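Local atomic coordinates of CRISPR-associated endonuclease Cas9 (Campylobacter jejuni subsp. jejuni serotype O:2, PDB entry 5X2G), a protein that is guided by crRNA and tracrRNA to invading DNA and, in its natural full-length form, cuts the two strands with separate RuvC-like and HNH nuclease domains. Residues 746-751 / 807-812; 31-36 / 619-624; 209-214 / 231-236. All blocks are in the same frame, centred on the assembly; numbering follows the deposited sequence.

Contact 1: 746-751 / 807-812; sequences LIQTKD and NLKVFE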
# COMPACT_ATOMS: atom_id res chain seq x y z
N LEU A 746 9.73 -1.79 -34.22
CA LEU A 746 10.28 -2.57 -35.31
C LEU A 746 11.67 -2.01 -35.61
O LEU A 746 11.79 -0.85 -36.03
CB LEU A 746 9.38 -2.51 -36.54
CG LEU A 746 9.80 -3.34 -37.76
CD1 LEU A 746 9.50 -4.81 -37.53
CD2 LEU A 746 9.10 -2.83 -39.01
N ILE A 747 12.70 -2.82 -35.39
CA ILE A 747 14.07 -2.36 -35.58
C ILE A 747 14.80 -3.31 -36.53
O ILE A 747 14.45 -4.49 -36.66
CB ILE A 747 14.86 -2.24 -34.26
CG1 ILE A 747 14.91 -3.59 -33.53
CG2 ILE A 747 14.26 -1.16 -33.37
CD1 ILE A 747 15.82 -3.58 -32.32
N GLN A 748 15.82 -2.77 -37.18
CA GLN A 748 16.72 -3.56 -38.01
C GLN A 748 18.10 -2.93 -37.93
O GLN A 748 18.28 -1.78 -38.35
CB GLN A 748 16.24 -3.62 -39.46
CG GLN A 748 17.15 -4.45 -40.36
CD GLN A 748 16.66 -4.51 -41.79
OE1 GLN A 748 15.54 -4.11 -42.10
NE2 GLN A 748 17.51 -5.02 -42.69
N THR A 749 19.06 -3.66 -37.38
CA THR A 749 20.44 -3.21 -37.39
C THR A 749 21.06 -3.49 -38.76
O THR A 749 20.47 -4.16 -39.61
CB THR A 749 21.24 -3.88 -36.28
OG1 THR A 749 21.50 -5.24 -36.64
CG2 THR A 749 20.47 -3.85 -34.97
N LYS A 750 22.27 -2.95 -38.97
CA LYS A 750 22.94 -3.19 -40.24
C LYS A 750 23.30 -4.66 -40.43
O LYS A 750 23.40 -5.13 -41.57
CB LYS A 750 24.20 -2.32 -40.35
CG LYS A 750 23.95 -0.84 -40.20
CD LYS A 750 25.02 -0.05 -40.93
CE LYS A 750 25.27 1.29 -40.27
NZ LYS A 750 25.91 1.12 -38.94
N ASP A 751 23.48 -5.40 -39.34
CA ASP A 751 23.79 -6.82 -39.42
C ASP A 751 22.58 -7.67 -39.79
O ASP A 751 22.75 -8.84 -40.13
CB ASP A 751 24.36 -7.31 -38.09
CG ASP A 751 25.45 -6.40 -37.55
OD1 ASP A 751 25.11 -5.36 -36.94
OD2 ASP A 751 26.64 -6.72 -37.74
N ASN A 807 22.71 4.53 -36.15
CA ASN A 807 22.74 4.02 -37.51
C ASN A 807 21.77 2.86 -37.72
O ASN A 807 22.04 1.96 -38.53
CB ASN A 807 24.16 3.60 -37.88
CG ASN A 807 25.15 4.75 -37.82
OD1 ASN A 807 24.81 5.89 -38.14
ND2 ASN A 807 26.37 4.45 -37.41
N LEU A 808 20.65 2.85 -37.01
CA LEU A 808 19.65 1.81 -37.21
C LEU A 808 19.04 1.92 -38.61
O LEU A 808 18.71 3.01 -39.07
CB LEU A 808 18.56 1.89 -36.15
CG LEU A 808 18.82 1.25 -34.78
CD1 LEU A 808 17.71 1.60 -33.81
CD2 LEU A 808 18.96 -0.26 -34.90
N LYS A 809 18.91 0.77 -39.28
CA LYS A 809 18.33 0.75 -40.62
C LYS A 809 16.84 1.05 -40.56
O LYS A 809 16.33 1.87 -41.33
CB LYS A 809 18.59 -0.62 -41.26
CG LYS A 809 19.12 -0.59 -42.67
CD LYS A 809 19.89 -1.87 -42.94
CE LYS A 809 20.19 -2.05 -44.42
NZ LYS A 809 21.16 -3.17 -44.64
N VAL A 810 16.12 0.38 -39.66
CA VAL A 810 14.70 0.58 -39.46
C VAL A 810 14.48 0.85 -37.98
O VAL A 810 15.07 0.17 -37.12
CB VAL A 810 13.87 -0.63 -39.93
CG1 VAL A 810 12.39 -0.44 -39.61
CG2 VAL A 810 14.07 -0.87 -41.43
N PHE A 811 13.64 1.84 -37.67
CA PHE A 811 13.32 2.19 -36.28
C PHE A 811 11.92 2.82 -36.31
O PHE A 811 11.78 4.03 -36.52
CB PHE A 811 14.36 3.13 -35.68
CG PHE A 811 14.27 3.26 -34.18
CD1 PHE A 811 13.35 2.52 -33.44
CD2 PHE A 811 15.12 4.12 -33.50
CE1 PHE A 811 13.28 2.65 -32.06
CE2 PHE A 811 15.05 4.25 -32.12
CZ PHE A 811 14.13 3.52 -31.40
N GLU A 812 10.90 1.99 -36.11
CA GLU A 812 9.52 2.42 -36.18
C GLU A 812 8.78 1.97 -34.92
O GLU A 812 9.15 0.99 -34.27
CB GLU A 812 8.81 1.86 -37.42
CG GLU A 812 9.65 1.89 -38.68
CD GLU A 812 8.80 2.10 -39.92
OE1 GLU A 812 8.52 3.27 -40.25
OE2 GLU A 812 8.41 1.09 -40.55
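The Phe811 ring and the Gln748 amide are the flat groups of this contact, and they lie on opposite faces of the sheet. Ile747 CG2 meets the ring obliquely, 3.8 Å from Phe811 CD1, and the two side chains run side by side in the same direction. Phe737 and Phe695 each make a T-shaped (edge-to-face) pair with this ring. On the other face, Gln748 reaches out fully extended (chi1 and chi2 both 180°), which carries its OE1 to 3.6 Å from Val810 CG2. The NE2 end lies 4.0 Å from Lys809 CD and donates a hydrogen bond to Met752 O, which holds the amide in place. Strands 744-748 and 810-816 are antiparallel neighbours in the six-stranded sheet of the PI-CTD region, with Ile747 and Phe811 forming a non-hydrogen-bonded pair. Leu746 and Glu812 flank them as a hydrogen-bonded pair, joined by Leu746 N to Glu812 O (2.8 Å) and Glu812 N to Leu746 O (3.0 Å). At Gln748 a classic beta bulge sets an extra residue opposite it while the pair with Val810 is kept: Gln748 O accepts from Lys809 N at 2.8 Å and, weakly, from Val810 N at 3.3 Å. Beyond the bulge Leu808 CD2 packs against the methyl of Thr749, and Ile803 of strand 799-804 touches both side chains.

Contact 2: 31-36 / 619-624; sequences KDCGVR and DKIDEI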
# COMPACT_ATOMS: atom_id res chain seq x y z
N LYS A 31 -10.67 -20.91 -31.94
CA LYS A 31 -10.74 -19.78 -32.86
C LYS A 31 -9.61 -18.78 -32.66
O LYS A 31 -8.99 -18.36 -33.64
CB LYS A 31 -12.09 -19.06 -32.69
CG LYS A 31 -13.28 -19.83 -33.25
CD LYS A 31 -13.17 -19.98 -34.76
CE LYS A 31 -14.50 -20.39 -35.36
NZ LYS A 31 -15.56 -19.39 -35.06
N ASP A 32 -9.34 -18.38 -31.43
CA ASP A 32 -8.32 -17.37 -31.15
C ASP A 32 -7.56 -17.76 -29.89
O ASP A 32 -7.98 -18.64 -29.12
CB ASP A 32 -8.93 -15.97 -31.02
CG ASP A 32 -7.91 -14.86 -31.24
OD1 ASP A 32 -6.69 -15.14 -31.17
OD2 ASP A 32 -8.32 -13.71 -31.47
N CYS A 33 -6.44 -17.08 -29.67
CA CYS A 33 -5.53 -17.40 -28.58
C CYS A 33 -4.70 -16.16 -28.28
O CYS A 33 -4.49 -15.32 -29.16
CB CYS A 33 -4.61 -18.57 -28.96
SG CYS A 33 -4.65 -19.97 -27.83
N GLY A 34 -4.23 -16.05 -27.04
CA GLY A 34 -3.39 -14.92 -26.69
C GLY A 34 -2.98 -14.96 -25.23
O GLY A 34 -3.60 -15.64 -24.40
N VAL A 35 -1.92 -14.21 -24.94
CA VAL A 35 -1.41 -14.02 -23.59
C VAL A 35 -1.23 -12.52 -23.36
O VAL A 35 -0.74 -11.81 -24.24
CB VAL A 35 -0.07 -14.76 -23.36
CG1 VAL A 35 0.27 -14.78 -21.88
CG2 VAL A 35 -0.12 -16.17 -23.92
N ARG A 36 -1.63 -12.06 -22.18
CA ARG A 36 -1.51 -10.65 -21.80
C ARG A 36 -0.64 -10.58 -20.56
O ARG A 36 -1.08 -10.93 -19.46
CB ARG A 36 -2.89 -10.04 -21.55
CG ARG A 36 -2.87 -8.63 -20.99
CD ARG A 36 -2.52 -7.60 -22.05
NE ARG A 36 -2.81 -6.24 -21.60
CZ ARG A 36 -2.52 -5.14 -22.28
NH1 ARG A 36 -1.91 -5.21 -23.45
NH2 ARG A 36 -2.83 -3.95 -21.77
N ASP A 619 -0.67 -24.97 -33.66
CA ASP A 619 -0.59 -24.00 -34.75
C ASP A 619 -1.15 -22.65 -34.34
O ASP A 619 -0.68 -21.60 -34.80
CB ASP A 619 -1.32 -24.52 -35.99
CG ASP A 619 -0.59 -25.67 -36.66
OD1 ASP A 619 0.45 -26.12 -36.12
OD2 ASP A 619 -1.05 -26.12 -37.74
N LYS A 620 -2.17 -22.65 -33.47
CA LYS A 620 -2.71 -21.39 -32.97
C LYS A 620 -1.85 -20.81 -31.85
O LYS A 620 -1.85 -19.59 -31.65
CB LYS A 620 -4.14 -21.60 -32.47
CG LYS A 620 -5.16 -20.65 -33.08
CD LYS A 620 -5.71 -21.18 -34.39
CE LYS A 620 -6.72 -20.22 -35.00
NZ LYS A 620 -7.45 -20.83 -36.15
N ILE A 621 -1.12 -21.65 -31.12
CA ILE A 621 -0.22 -21.15 -30.09
C ILE A 621 0.95 -20.41 -30.72
O ILE A 621 1.39 -19.37 -30.22
CB ILE A 621 0.26 -22.31 -29.18
CG1 ILE A 621 -0.92 -22.88 -28.39
CG2 ILE A 621 1.36 -21.84 -28.24
CD1 ILE A 621 -1.57 -21.88 -27.46
N ASP A 622 1.48 -20.93 -31.83
CA ASP A 622 2.58 -20.27 -32.51
C ASP A 622 2.15 -18.96 -33.17
O ASP A 622 3.01 -18.10 -33.42
CB ASP A 622 3.19 -21.20 -33.56
CG ASP A 622 3.73 -22.48 -32.95
OD1 ASP A 622 3.48 -22.72 -31.75
OD2 ASP A 622 4.40 -23.25 -33.67
N GLU A 623 0.86 -18.79 -33.46
CA GLU A 623 0.36 -17.53 -33.98
C GLU A 623 0.28 -16.44 -32.92
O GLU A 623 0.08 -15.27 -33.27
CB GLU A 623 -1.02 -17.72 -34.61
CG GLU A 623 -1.00 -18.30 -36.01
CD GLU A 623 -2.36 -18.24 -36.68
OE1 GLU A 623 -3.38 -18.19 -35.96
OE2 GLU A 623 -2.41 -18.23 -37.93
N ILE A 624 0.43 -16.79 -31.65
CA ILE A 624 0.23 -15.83 -30.57
C ILE A 624 1.34 -14.79 -30.59
O ILE A 624 2.53 -15.14 -30.62
CB ILE A 624 0.17 -16.54 -29.21
CG1 ILE A 624 -1.06 -17.44 -29.13
CG2 ILE A 624 0.18 -15.52 -28.08
CD1 ILE A 624 -1.13 -18.21 -27.85
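Cys33, Gly34 and Val35 belong to the outermost strand, 29-37, of the five-stranded mixed sheet of the RuvC nuclease, which has the strand order 3-2-1-4-5 of the RNase H fold; against them lies segment 619-624, which carries the C-terminal part of helix 615-622. The joint is apolar, with no hydrogen bond between the two segments. Cys33 points toward the helix and is touched by two isoleucines: its SG lies 3.6 Å from Ile621 CD1, and its CB 3.7 Å from Ile624 CD1. Ile621 starts out away from the strand, and only the bend of its chain, with CG1 beside the backbone N (chi1 -66°) and chi2 at -61°, swings CD1 back to the sulfur. Ile624 points at the strand, and its branches spread along it: CD1 near Gly34 N, CG2 4.2 Å from Val35 CG2. Helix 557-566 completes the packing through Val563 on Cys33, Ile560 on Ile621, and Ala559 on both Val35 and Ile624. The same helix carries His558, predicted to bind magnesium, whose side chain comes within about 4 Å of that of Val35, so the joint backs onto the probable catalytic centre. Next along the strand, Arg36 forms salt bridges with Glu464 and a phosphate of the bound RNA. At the other end Lys620, bent at chi2 (87°), touches the strand with its end alone, CE 3.2 Å from Lys31 O and NZ 3.8 Å from it.

Contact 3: 209-214 / 231-236; sequences ELKLIF and EVLSVA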
# COMPACT_ATOMS: atom_id res chain seq x y z
N GLU A 209 11.57 14.26 33.00
CA GLU A 209 12.79 15.04 33.12
C GLU A 209 12.53 16.52 32.90
O GLU A 209 13.00 17.37 33.66
CB GLU A 209 13.86 14.54 32.15
CG GLU A 209 15.07 15.46 32.09
CD GLU A 209 16.18 14.95 31.19
OE1 GLU A 209 17.15 15.70 30.97
OE2 GLU A 209 16.08 13.80 30.72
N LEU A 210 11.77 16.85 31.85
CA LEU A 210 11.49 18.26 31.56
C LEU A 210 10.65 18.88 32.67
O LEU A 210 10.87 20.04 33.05
CB LEU A 210 10.78 18.39 30.21
CG LEU A 210 10.55 19.81 29.71
CD1 LEU A 210 11.83 20.63 29.79
CD2 LEU A 210 10.01 19.80 28.29
N LYS A 211 9.70 18.12 33.22
CA LYS A 211 8.96 18.61 34.38
C LYS A 211 9.87 18.75 35.60
O LYS A 211 9.76 19.73 36.35
CB LYS A 211 7.79 17.67 34.69
CG LYS A 211 6.46 18.17 34.15
CD LYS A 211 5.61 17.04 33.58
CE LYS A 211 5.17 16.07 34.66
NZ LYS A 211 4.14 15.12 34.14
N LEU A 212 10.77 17.79 35.79
CA LEU A 212 11.72 17.89 36.90
C LEU A 212 12.67 19.06 36.70
O LEU A 212 13.04 19.74 37.67
CB LEU A 212 12.49 16.57 37.03
CG LEU A 212 13.26 16.27 38.32
CD1 LEU A 212 13.32 14.77 38.56
CD2 LEU A 212 14.66 16.84 38.26
N ILE A 213 13.08 19.33 35.46
CA ILE A 213 13.97 20.45 35.20
C ILE A 213 13.27 21.77 35.50
O ILE A 213 13.87 22.69 36.07
CB ILE A 213 14.49 20.40 33.75
CG1 ILE A 213 15.53 19.29 33.59
CG2 ILE A 213 15.07 21.74 33.33
CD1 ILE A 213 16.06 19.14 32.18
N PHE A 214 12.00 21.89 35.12
CA PHE A 214 11.24 23.10 35.42
C PHE A 214 11.13 23.32 36.92
O PHE A 214 11.36 24.43 37.42
CB PHE A 214 9.85 23.02 34.79
CG PHE A 214 9.75 23.67 33.44
CD1 PHE A 214 9.85 25.04 33.31
CD2 PHE A 214 9.56 22.90 32.30
CE1 PHE A 214 9.76 25.64 32.07
CE2 PHE A 214 9.47 23.49 31.06
CZ PHE A 214 9.57 24.87 30.94
N GLU A 231 2.37 25.35 28.29
CA GLU A 231 2.40 25.32 26.83
C GLU A 231 3.60 24.54 26.31
O GLU A 231 3.48 23.78 25.35
CB GLU A 231 2.39 26.74 26.27
CG GLU A 231 1.03 27.41 26.33
CD GLU A 231 1.01 28.75 25.63
OE1 GLU A 231 2.09 29.36 25.48
OE2 GLU A 231 -0.09 29.19 25.22
N VAL A 232 4.77 24.72 26.94
CA VAL A 232 5.96 23.98 26.51
C VAL A 232 5.74 22.49 26.65
O VAL A 232 6.11 21.70 25.77
CB VAL A 232 7.20 24.46 27.30
CG1 VAL A 232 8.35 23.47 27.13
CG2 VAL A 232 7.62 25.84 26.83
N LEU A 233 5.10 22.07 27.75
CA LEU A 233 4.88 20.64 27.97
C LEU A 233 3.88 20.07 26.98
O LEU A 233 4.12 19.02 26.38
CB LEU A 233 4.42 20.40 29.41
CG LEU A 233 5.48 20.61 30.49
CD1 LEU A 233 4.87 20.45 31.88
CD2 LEU A 233 6.64 19.64 30.30
N SER A 234 2.75 20.76 26.79
CA SER A 234 1.70 20.22 25.93
C SER A 234 2.13 20.20 24.47
O SER A 234 1.87 19.22 23.76
CB SER A 234 0.41 21.03 26.10
OG SER A 234 0.63 22.40 25.80
N VAL A 235 2.78 21.26 24.00
CA VAL A 235 3.21 21.32 22.61
C VAL A 235 4.25 20.25 22.31
O VAL A 235 4.14 19.51 21.33
CB VAL A 235 3.74 22.73 22.27
CG1 VAL A 235 4.44 22.72 20.92
CG2 VAL A 235 2.60 23.74 22.27
N ALA A 236 5.28 20.16 23.16
CA ALA A 236 6.40 19.26 22.88
C ALA A 236 5.98 17.80 22.87
O ALA A 236 6.62 16.97 22.22
CB ALA A 236 7.52 19.49 23.89
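The shortest backbone bond within the two segments, Ile213 N to Glu209 O at 2.7 Å, lies within helix 203-219; the next one along, Phe214 N to Leu210 O at 3.0 Å, joins the two residues that both reach Val232 on the facing helix. Between the helices there is no hydrogen bond, and the contact is made of carbon alone. Val232 CG1 meets two partners: Leu210 CD2 at 4.2 Å, whose side chain crosses it at about a right angle, and Phe214 CE2 at 4.1 Å, where the methyl stands at the edge of the ring, near its plane. A T-shaped (edge-to-face) pair is made by this ring with each of Phe224 and Phe124. Helices 203-219 and 228-236 form an antiparallel helical hairpin, 168° between their directions, in the largely helical, nucleic-acid-binding lobe of Cas9. The short segments keep their axes 11.1 Å apart, a separation filled by side chains from both helices. Leu233 uses both of its methyl branches. With CG beside the backbone N (chi1 -71°), one branch, CD1, goes to Lys211 CG at 3.6 Å, while CD2 lies 3.9 Å from Leu210 CD2, the two leucines sliding past each other in opposite directions. Lys211, bent at chi2 and chi3, crosses Leu233 at about a right angle and offers only its CG and CD to the leucine. Around the hairpin, Ile128 of helix 121-133 touches Val232, Leu74 of the long helix 52-81 touches Ala236, and Arg135 NH1 donates a hydrogen bond to Ala236 O.

After strands 10-15 and 19-26 the chain lays down strand 29-37 of the RuvC sheet, the opening half of contact 2, and leaves for the helical lobe. There contact 3 closes a short loop of 16 residues between neighbouring helices. It lies wholly within the 582-residue excursion that ends when 619-624 returns to strand 29-37 and completes contact 2. Only then does the chain form the C-terminal sheet, where contact 1 closes over 55 residues, in series with the other two. No contacts cross. Contacts 1 and 2 sit on the same side of the molecule, centres 27 Å apart, whereas contact 3 lies across the chain's centre, 72 Å from each by centres.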